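Local coordinates for protein formyltransferase PseJ (Anoxybacillus kamchatkensis G10, PDB 6EDK) that is a formyltransferase-family protein with a mixed beta-sheet core flanked by helices, at residues R35-D47 / E159-L171. Sequence-based numbering, arbitrary orientation.
With SO4 (sulfate ion), chain C.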
loop_
_atom_site.group_PDB
_atom_site.type_symbol
_atom_site.label_atom_id
_atom_site.label_comp_id
_atom_site.label_asym_id
_atom_site.label_seq_id
_atom_site.Cartn_x
_atom_site.Cartn_y
_atom_site.Cartn_z
ATOM N N ARG A 35 7.305 -3.139 12.007
ATOM C CA ARG A 35 7.295 -1.709 12.276
ATOM C C ARG A 35 6.807 -1.511 13.697
ATOM O O ARG A 35 5.608 -1.501 13.934
ATOM C CB ARG A 35 6.398 -0.983 11.291
ATOM C CG ARG A 35 6.810 -1.169 9.865
ATOM C CD ARG A 35 5.800 -0.509 8.963
ATOM N NE ARG A 35 5.730 -1.176 7.666
ATOM C CZ ARG A 35 6.400 -0.745 6.601
ATOM N NH1 ARG A 35 7.149 0.337 6.690
ATOM N NH2 ARG A 35 6.268 -1.351 5.469
ATOM N N LYS A 36 7.742 -1.359 14.628
ATOM C CA LYS A 36 7.347 -1.203 16.021
ATOM C C LYS A 36 6.415 -0.025 16.212
ATOM O O LYS A 36 5.455 -0.115 16.988
ATOM C CB LYS A 36 8.579 -1.053 16.911
ATOM C CG LYS A 36 8.239 -1.018 18.409
ATOM C CD LYS A 36 9.452 -0.613 19.272
ATOM C CE LYS A 36 9.035 -0.258 20.705
ATOM N NZ LYS A 36 8.029 -1.216 21.242
ATOM N N TRP A 37 6.662 1.103 15.513
ATOM C CA TRP A 37 5.795 2.249 15.732
ATOM C C TRP A 37 4.353 1.921 15.389
ATOM O O TRP A 37 3.421 2.450 16.004
ATOM C CB TRP A 37 6.293 3.479 14.896
ATOM C CG TRP A 37 6.125 3.297 13.382
ATOM C CD1 TRP A 37 7.068 2.855 12.516
ATOM C CD2 TRP A 37 4.981 3.571 12.629
ATOM N NE1 TRP A 37 6.546 2.773 11.257
ATOM C CE2 TRP A 37 5.260 3.217 11.305
ATOM C CE3 TRP A 37 3.709 4.002 12.944
ATOM C CZ2 TRP A 37 4.287 3.289 10.297
ATOM C CZ3 TRP A 37 2.763 4.104 11.961
ATOM C CH2 TRP A 37 3.053 3.739 10.654
ATOM N N LEU A 38 4.137 1.107 14.352
ATOM C CA LEU A 38 2.782 0.766 13.958
ATOM C C LEU A 38 2.145 -0.274 14.900
ATOM O O LEU A 38 0.968 -0.152 15.276
ATOM C CB LEU A 38 2.808 0.241 12.528
ATOM C CG LEU A 38 1.468 -0.153 11.894
ATOM C CD1 LEU A 38 0.441 0.887 12.038
ATOM C CD2 LEU A 38 1.717 -0.492 10.438
ATOM N N ARG A 39 2.925 -1.270 15.287
ATOM C CA ARG A 39 2.480 -2.159 16.356
ATOM C C ARG A 39 2.036 -1.369 17.565
ATOM O O ARG A 39 0.902 -1.527 18.040
ATOM C CB ARG A 39 3.592 -3.139 16.702
ATOM C CG ARG A 39 3.353 -3.921 17.986
ATOM C CD ARG A 39 4.582 -4.785 18.315
ATOM N NE ARG A 39 4.635 -5.986 17.481
ATOM C CZ ARG A 39 3.901 -7.085 17.710
ATOM N NH1 ARG A 39 3.039 -7.127 18.735
ATOM N NH2 ARG A 39 4.019 -8.131 16.886
ATOM N N ASP A 40 2.895 -0.454 18.045
ATOM C CA ASP A 40 2.546 0.320 19.237
ATOM C C ASP A 40 1.301 1.151 19.026
ATOM O O ASP A 40 0.483 1.291 19.934
ATOM C CB ASP A 40 3.701 1.255 19.639
ATOM C CG ASP A 40 4.851 0.532 20.232
ATOM O OD1 ASP A 40 4.683 -0.621 20.680
ATOM O OD2 ASP A 40 5.945 1.118 20.249
ATOM N N PHE A 41 1.179 1.809 17.851
ATOM C CA PHE A 41 -0.003 2.625 17.590
ATOM C C PHE A 41 -1.264 1.778 17.674
ATOM O O PHE A 41 -2.256 2.149 18.318
ATOM C CB PHE A 41 0.107 3.287 16.156
ATOM C CG PHE A 41 -1.160 3.977 15.717
ATOM C CD1 PHE A 41 -1.447 5.269 16.135
ATOM C CD2 PHE A 41 -2.033 3.374 14.842
ATOM C CE1 PHE A 41 -2.617 5.929 15.748
ATOM C CE2 PHE A 41 -3.203 4.013 14.451
ATOM C CZ PHE A 41 -3.496 5.284 14.880
ATOM N N LEU A 42 -1.224 0.621 17.053
ATOM C CA LEU A 42 -2.404 -0.222 17.014
ATOM C C LEU A 42 -2.732 -0.749 18.435
ATOM O O LEU A 42 -3.896 -0.813 18.822
ATOM C CB LEU A 42 -2.160 -1.408 16.084
ATOM C CG LEU A 42 -2.097 -1.053 14.580
ATOM C CD1 LEU A 42 -1.695 -2.283 13.783
ATOM C CD2 LEU A 42 -3.427 -0.543 14.150
ATOM N N GLU A 43 -1.699 -1.065 19.189
ATOM C CA GLU A 43 -1.916 -1.572 20.550
ATOM C C GLU A 43 -2.412 -0.490 21.482
ATOM O O GLU A 43 -3.078 -0.815 22.456
ATOM C CB GLU A 43 -0.630 -2.173 21.081
ATOM C CG GLU A 43 -0.309 -3.524 20.461
ATOM C CD GLU A 43 1.023 -4.108 20.933
ATOM O OE1 GLU A 43 1.845 -3.389 21.558
ATOM O OE2 GLU A 43 1.263 -5.295 20.643
ATOM N N SER A 44 -2.163 0.795 21.183
ATOM C CA SER A 44 -2.755 1.849 21.994
ATOM C C SER A 44 -4.259 1.930 21.846
ATOM O O SER A 44 -4.870 2.731 22.547
ATOM C CB SER A 44 -2.079 3.234 21.673
ATOM O OG SER A 44 -2.465 3.752 20.419
ATOM N N PHE A 45 -4.882 1.157 20.945
ATOM C CA PHE A 45 -6.344 1.042 20.901
ATOM C C PHE A 45 -6.838 -0.206 21.658
ATOM O O PHE A 45 -8.027 -0.562 21.545
ATOM C CB PHE A 45 -6.867 0.999 19.465
ATOM C CG PHE A 45 -6.689 2.327 18.712
ATOM C CD1 PHE A 45 -5.452 2.666 18.169
ATOM C CD2 PHE A 45 -7.735 3.216 18.581
ATOM C CE1 PHE A 45 -5.272 3.904 17.511
ATOM C CE2 PHE A 45 -7.574 4.462 17.902
ATOM C CZ PHE A 45 -6.364 4.794 17.373
ATOM N N GLU A 46 -5.936 -0.894 22.350
ATOM C CA GLU A 46 -6.215 -2.109 23.140
ATOM C C GLU A 46 -6.418 -3.358 22.297
ATOM O O GLU A 46 -6.925 -4.364 22.784
ATOM C CB GLU A 46 -7.425 -1.909 24.054
ATOM C CG GLU A 46 -7.226 -0.795 25.073
ATOM C CD GLU A 46 -5.830 -0.786 25.685
ATOM O OE1 GLU A 46 -5.452 -1.778 26.358
ATOM O OE2 GLU A 46 -5.101 0.220 25.481
ATOM N N ASP A 47 -6.004 -3.345 21.043
ATOM C CA ASP A 47 -6.001 -4.553 20.242
ATOM C C ASP A 47 -4.674 -5.269 20.414
ATOM O O ASP A 47 -3.671 -4.684 20.829
ATOM C CB ASP A 47 -6.259 -4.229 18.771
ATOM C CG ASP A 47 -7.614 -3.585 18.561
ATOM O OD1 ASP A 47 -8.544 -3.987 19.265
ATOM O OD2 ASP A 47 -7.747 -2.667 17.713
ATOM N N GLU A 159 1.406 6.658 5.943
ATOM C CA GLU A 159 1.411 6.354 7.391
ATOM C C GLU A 159 0.578 7.365 8.112
ATOM O O GLU A 159 -0.239 7.014 8.947
ATOM C CB GLU A 159 2.825 6.297 7.892
ATOM C CG GLU A 159 3.663 5.186 7.180
ATOM C CD GLU A 159 5.131 5.156 7.495
ATOM O OE1 GLU A 159 5.628 5.997 8.283
ATOM O OE2 GLU A 159 5.862 4.265 6.947
ATOM N N LYS A 160 0.695 8.649 7.739
ATOM C CA LYS A 160 -0.217 9.643 8.297
ATOM C C LYS A 160 -1.664 9.352 7.977
ATOM O O LYS A 160 -2.536 9.495 8.828
ATOM C CB LYS A 160 0.205 11.015 7.753
ATOM C CG LYS A 160 -0.530 12.179 8.347
ATOM C CD LYS A 160 -0.077 13.551 7.782
ATOM C CE LYS A 160 -0.929 14.640 8.440
ATOM N NZ LYS A 160 -0.966 15.893 7.636
ATOM N N LEU A 161 -1.976 9.062 6.712
ATOM C CA LEU A 161 -3.354 8.849 6.296
ATOM C C LEU A 161 -3.956 7.648 7.028
ATOM O O LEU A 161 -5.123 7.664 7.445
ATOM C CB LEU A 161 -3.364 8.577 4.768
ATOM C CG LEU A 161 -4.702 8.392 4.071
ATOM C CD1 LEU A 161 -5.541 9.665 4.090
ATOM C CD2 LEU A 161 -4.519 7.938 2.614
ATOM N N PHE A 162 -3.129 6.634 7.233
ATOM C CA PHE A 162 -3.609 5.431 7.948
ATOM C C PHE A 162 -3.989 5.796 9.383
ATOM O O PHE A 162 -5.087 5.465 9.879
ATOM C CB PHE A 162 -2.522 4.388 7.961
ATOM C CG PHE A 162 -2.919 3.209 8.833
ATOM C CD1 PHE A 162 -3.862 2.355 8.405
ATOM C CD2 PHE A 162 -2.415 3.132 10.106
ATOM C CE1 PHE A 162 -4.288 1.311 9.259
ATOM C CE2 PHE A 162 -2.867 2.101 10.971
ATOM C CZ PHE A 162 -3.789 1.253 10.496
ATOM N N MET A 163 -3.068 6.468 10.069
ATOM C CA MET A 163 -3.339 6.805 11.493
ATOM C C MET A 163 -4.474 7.784 11.598
ATOM O O MET A 163 -5.238 7.745 12.580
ATOM C CB MET A 163 -2.092 7.376 12.162
ATOM C CG MET A 163 -0.961 6.364 12.350
ATOM S SD MET A 163 0.516 6.770 13.336
ATOM C CE MET A 163 1.327 7.932 12.219
ATOM N N GLU A 164 -4.595 8.704 10.615
ATOM C CA GLU A 164 -5.720 9.629 10.646
ATOM C C GLU A 164 -7.043 8.913 10.543
ATOM O O GLU A 164 -8.011 9.307 11.220
ATOM C CB GLU A 164 -5.610 10.660 9.529
ATOM C CG GLU A 164 -6.773 11.613 9.403
ATOM C CD GLU A 164 -6.518 12.652 8.319
ATOM O OE1 GLU A 164 -5.370 12.687 7.775
ATOM O OE2 GLU A 164 -7.436 13.444 8.059
ATOM N N TYR A 165 -7.119 7.852 9.746
ATOM C CA TYR A 165 -8.428 7.230 9.481
ATOM C C TYR A 165 -8.642 5.906 10.214
ATOM O O TYR A 165 -9.766 5.411 10.250
ATOM C CB TYR A 165 -8.639 7.014 7.974
ATOM C CG TYR A 165 -9.029 8.275 7.251
ATOM C CD1 TYR A 165 -10.339 8.686 7.173
ATOM C CD2 TYR A 165 -8.068 9.097 6.688
ATOM C CE1 TYR A 165 -10.699 9.844 6.539
ATOM C CE2 TYR A 165 -8.449 10.309 5.990
ATOM C CZ TYR A 165 -9.781 10.647 5.945
ATOM O OH TYR A 165 -10.213 11.803 5.312
ATOM N N TRP A 166 -7.605 5.350 10.824
ATOM C CA TRP A 166 -7.797 4.076 11.507
ATOM C C TRP A 166 -8.890 4.111 12.567
ATOM O O TRP A 166 -9.637 3.126 12.642
ATOM C CB TRP A 166 -6.498 3.657 12.143
ATOM C CG TRP A 166 -6.580 2.319 12.920
ATOM C CD1 TRP A 166 -6.311 2.159 14.275
ATOM C CD2 TRP A 166 -6.935 1.044 12.415
ATOM N NE1 TRP A 166 -6.484 0.825 14.620
ATOM C CE2 TRP A 166 -6.857 0.121 13.502
ATOM C CE3 TRP A 166 -7.306 0.565 11.167
ATOM C CZ2 TRP A 166 -7.126 -1.208 13.343
ATOM C CZ3 TRP A 166 -7.579 -0.764 11.020
ATOM C CH2 TRP A 166 -7.464 -1.647 12.108
ATOM N N PRO A 167 -9.044 5.154 13.384
ATOM C CA PRO A 167 -10.187 5.152 14.345
ATOM C C PRO A 167 -11.533 4.876 13.701
ATOM O O PRO A 167 -12.397 4.281 14.346
ATOM C CB PRO A 167 -10.149 6.548 14.969
ATOM C CG PRO A 167 -8.683 6.968 14.885
ATOM C CD PRO A 167 -8.219 6.385 13.539
ATOM N N LEU A 168 -11.749 5.309 12.467
ATOM C CA LEU A 168 -12.954 4.977 11.729
ATOM C C LEU A 168 -12.874 3.593 11.109
ATOM O O LEU A 168 -13.827 2.826 11.207
ATOM C CB LEU A 168 -13.217 6.037 10.645
ATOM C CG LEU A 168 -13.505 7.456 11.178
ATOM C CD1 LEU A 168 -13.496 8.474 10.062
ATOM C CD2 LEU A 168 -14.856 7.523 11.907
ATOM N N ILE A 169 -11.765 3.274 10.406
ATOM C CA ILE A 169 -11.661 1.981 9.750
ATOM C C ILE A 169 -11.818 0.857 10.769
ATOM O O ILE A 169 -12.406 -0.193 10.490
ATOM C CB ILE A 169 -10.310 1.849 9.024
ATOM C CG1 ILE A 169 -10.210 2.921 7.971
ATOM C CG2 ILE A 169 -10.179 0.434 8.418
ATOM C CD1 ILE A 169 -8.786 3.012 7.341
ATOM N N ARG A 170 -11.256 1.064 11.957
ATOM C CA ARG A 170 -11.277 0.053 13.010
ATOM C C ARG A 170 -12.694 -0.403 13.341
ATOM O O ARG A 170 -12.893 -1.529 13.806
ATOM C CB ARG A 170 -10.635 0.665 14.250
ATOM C CG ARG A 170 -10.325 -0.294 15.298
ATOM C CD ARG A 170 -9.532 0.437 16.330
ATOM N NE ARG A 170 -9.585 -0.311 17.576
ATOM C CZ ARG A 170 -10.504 -0.119 18.510
ATOM N NH1 ARG A 170 -11.436 0.837 18.349
ATOM N NH2 ARG A 170 -10.479 -0.862 19.610
ATOM N N LEU A 171 -13.677 0.457 13.111
ATOM C CA LEU A 171 -15.068 0.195 13.467
ATOM C C LEU A 171 -15.962 -0.026 12.249
ATOM O O LEU A 171 -17.179 0.125 12.354
ATOM C CB LEU A 171 -15.585 1.351 14.309
ATOM C CG LEU A 171 -14.745 1.596 15.564
ATOM C CD1 LEU A 171 -15.249 2.785 16.324
ATOM C CD2 LEU A 171 -14.767 0.342 16.431
HETATM S S SO4 C . 10.563 0.717 13.520
HETATM O O1 SO4 C . 10.393 -0.741 13.744
HETATM O O2 SO4 C . 11.971 1.063 13.740
HETATM O O3 SO4 C . 10.201 1.071 12.136
HETATM O O4 SO4 C . 9.731 1.507 14.463
HETATM O O HOH W 1 -5.966 -0.948 16.861
#
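Met163 lies over one face of Phe41: Met163 CG sits almost squarely over the Phe41 ring, 3.7 Å from its centroid, and SD follows over the same face, a Met-aromatic contact. With chi2 extended, the Met163 chain carries its sulfur on to Trp37 as well, SD 3.7 Å from Trp37 CZ3 and approaching that ring obliquely. The opposite face of Phe41 takes the edge of Phe45, so that ring is covered from both sides. Phe45 in turn offers a face to Trp166, whose pyrrole edge points into it with the planes at 89°, a T-shaped pair; Pro167 CG comes within 4.0 Å of Phe45 CZ. One face of the Trp166 indole is covered by Leu42 CD2, 3.7 Å from the centroid of the five-membered ring, a CH-pi contact. Helices 36-43 and 159-169 run side by side at 21°, both lying on the same side of the parallel strands of the Rossmann-like formyltransferase core: Leu42, Phe162 and Trp166 all reach down to Ile70 of strand 68-71. At the C-terminal end the contact turns polar. Arg170, with CG anti to its own N (chi1 -168°) and the chain extended to NE, passes its guanidinium face over Phe45 CB and gives NE to the syn side of Asp47 OD2, a salt bridge of 3.0 Å. A water joins that same OD2 to Leu42 O and accepts from Trp166 NE1, 2.9 Å away in the indole plane, while Asp47 OD1 receives Gly26 N. At the other end the Glu159 carboxylate lies against Trp37, Glu159 CD 3.5 Å from Trp37 CZ2; Glu159 OE2 is hydrogen-bonded to Tyr72 OH, and Arg35 NH2 is hydrogen-bonded to Tyr72 O.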